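Local coordinates for protein esterase (Thermotoga maritima, PDB 3DOH) that probably hydrolyses carboxylic esters as a thermostable esterase, joining an alpha/beta-hydrolase domain to an immunoglobulin-like domain, at residues 264-269 / 373-378. Sequence-based numbering, arbitrary orientation.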
# COMPACT_ATOMS: atom_id res chain seq x y z
N ARG A 264 -44.84 -25.63 19.66
CA ARG A 264 -43.57 -25.06 19.22
C ARG A 264 -43.77 -24.08 18.08
O ARG A 264 -43.16 -24.20 17.02
CB ARG A 264 -42.61 -26.18 18.79
CG ARG A 264 -42.47 -27.30 19.80
CD ARG A 264 -41.03 -27.78 19.90
NE ARG A 264 -40.81 -29.01 19.14
CZ ARG A 264 -39.69 -29.29 18.49
NH1 ARG A 264 -38.67 -28.43 18.50
NH2 ARG A 264 -39.57 -30.43 17.82
N ILE A 265 -44.64 -23.09 18.31
CA ILE A 265 -44.74 -21.96 17.40
C ILE A 265 -43.86 -20.85 17.98
O ILE A 265 -44.19 -20.23 19.00
CB ILE A 265 -46.22 -21.48 17.18
CG1 ILE A 265 -47.02 -22.58 16.48
CG2 ILE A 265 -46.28 -20.21 16.31
CD1 ILE A 265 -48.52 -22.38 16.63
N TYR A 266 -42.72 -20.65 17.35
CA TYR A 266 -41.73 -19.70 17.80
C TYR A 266 -41.96 -18.44 17.02
O TYR A 266 -42.63 -18.44 16.00
CB TYR A 266 -40.37 -20.25 17.49
CG TYR A 266 -40.11 -21.65 18.06
CD1 TYR A 266 -40.31 -21.93 19.40
CD2 TYR A 266 -39.58 -22.68 17.26
CE1 TYR A 266 -40.04 -23.19 19.92
CE2 TYR A 266 -39.30 -23.94 17.79
CZ TYR A 266 -39.54 -24.18 19.12
OH TYR A 266 -39.28 -25.43 19.70
N ILE A 267 -41.42 -17.33 17.49
CA ILE A 267 -41.62 -16.07 16.79
C ILE A 267 -40.45 -15.10 16.99
O ILE A 267 -39.99 -14.92 18.11
CB ILE A 267 -42.95 -15.38 17.21
CG1 ILE A 267 -43.19 -14.11 16.38
CG2 ILE A 267 -42.98 -15.12 18.72
CD1 ILE A 267 -44.66 -13.75 16.28
N THR A 268 -40.00 -14.49 15.89
CA THR A 268 -38.93 -13.54 15.90
C THR A 268 -39.19 -12.49 14.81
O THR A 268 -39.87 -12.76 13.82
CB THR A 268 -37.52 -14.24 15.69
OG1 THR A 268 -36.47 -13.24 15.67
CG2 THR A 268 -37.50 -15.03 14.39
N GLY A 269 -38.62 -11.31 15.02
CA GLY A 269 -38.67 -10.24 14.06
C GLY A 269 -37.72 -9.15 14.54
O GLY A 269 -37.27 -9.17 15.68
N GLU A 373 -30.16 -22.90 18.00
CA GLU A 373 -30.29 -24.16 18.71
C GLU A 373 -31.20 -23.99 19.89
O GLU A 373 -32.10 -24.83 20.13
CB GLU A 373 -28.92 -24.66 19.18
CG GLU A 373 -28.16 -25.47 18.11
CD GLU A 373 -29.02 -26.59 17.51
OE1 GLU A 373 -29.34 -26.49 16.30
OE2 GLU A 373 -29.39 -27.54 18.25
N TRP A 374 -30.98 -22.89 20.64
CA TRP A 374 -31.76 -22.59 21.81
C TRP A 374 -33.25 -22.49 21.49
O TRP A 374 -34.09 -22.94 22.26
CB TRP A 374 -31.27 -21.29 22.42
CG TRP A 374 -32.18 -20.78 23.52
CD1 TRP A 374 -32.11 -21.11 24.86
CD2 TRP A 374 -33.29 -19.85 23.39
NE1 TRP A 374 -33.09 -20.42 25.55
CE2 TRP A 374 -33.82 -19.65 24.69
CE3 TRP A 374 -33.85 -19.14 22.33
CZ2 TRP A 374 -34.92 -18.80 24.93
CZ3 TRP A 374 -34.95 -18.29 22.58
CH2 TRP A 374 -35.46 -18.13 23.86
N LEU A 375 -33.59 -21.90 20.34
CA LEU A 375 -35.01 -21.68 20.09
C LEU A 375 -35.64 -23.05 19.97
O LEU A 375 -36.70 -23.29 20.56
CB LEU A 375 -35.24 -20.83 18.85
CG LEU A 375 -36.67 -20.45 18.42
CD1 LEU A 375 -37.18 -19.28 19.23
CD2 LEU A 375 -36.61 -20.08 16.98
N PHE A 376 -34.93 -23.95 19.29
CA PHE A 376 -35.46 -25.30 19.07
C PHE A 376 -35.56 -26.20 20.30
O PHE A 376 -36.31 -27.18 20.28
CB PHE A 376 -34.81 -26.02 17.87
CG PHE A 376 -35.25 -25.46 16.57
CD1 PHE A 376 -36.58 -25.53 16.19
CD2 PHE A 376 -34.37 -24.79 15.75
CE1 PHE A 376 -37.02 -24.98 14.99
CE2 PHE A 376 -34.82 -24.23 14.54
CZ PHE A 376 -36.15 -24.32 14.17
N GLU A 377 -34.85 -25.90 21.38
CA GLU A 377 -35.08 -26.71 22.58
C GLU A 377 -36.27 -26.18 23.40
O GLU A 377 -36.55 -26.68 24.49
CB GLU A 377 -33.82 -26.93 23.39
CG GLU A 377 -32.84 -25.78 23.29
CD GLU A 377 -31.39 -26.16 23.64
OE1 GLU A 377 -30.83 -25.63 24.64
OE2 GLU A 377 -30.81 -26.99 22.90
N GLN A 378 -37.00 -25.19 22.87
CA GLN A 378 -38.17 -24.70 23.61
C GLN A 378 -39.48 -25.35 23.16
O GLN A 378 -39.57 -25.87 22.05
CB GLN A 378 -38.27 -23.18 23.58
CG GLN A 378 -37.02 -22.44 23.94
CD GLN A 378 -36.33 -22.86 25.25
OE1 GLN A 378 -36.97 -23.05 26.30
NE2 GLN A 378 -35.02 -22.96 25.19
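Y266 lays its ring against L375 and reaches with its hydroxyl to the backbone just beyond the last helix, showing how one tyrosine can tie a strand to a helix by both a face and an edge. L375 CG sits over one face, 4.0 Å from the centroid of the Y266 ring, in a CH-pi contact. With its CG anti to the backbone N (chi1 -178°), L375 straddles the tyrosine's base, both methyls lying near Y266 CB. The same face receives the carbonyl of L375, whose O is 3.3 Å from Y266 CZ, while the carbonyl oxygen of R264 lies over the centre of the opposite face.

F376 brings CD1 and CE1 beside Y266 CE2, with CD1 3.5 Å from that atom. The two rings meet obliquely, their planes at 80°.

The polar end is arranged at the ring edge. Y266 OH donates to the backbone O of Q378, near the ring plane; the modelled 2.4 Å between Y266 OH and Q378 O is very short and, at this resolution, carries no weight of its own. The hydroxyl also accepts from R264 NH1, 3.3 Å away and in the guanidinium plane, with an N-H...O angle of 166°. Thus the phenol is used as donor and acceptor at once. Bends at chi2 and chi3 carry the R264 chain past Q378 O toward F376 O.

The contact docks the end of helix 369-376 on strand 264-270, a central strand of the alpha/beta-hydrolase sheet that leads into a probable nucleophile elbow. L375 also touches I292 of strand 290-294, H212 stacks on F376, and I267, pointing away from this helix, packs against helix 272-283 across the sheet.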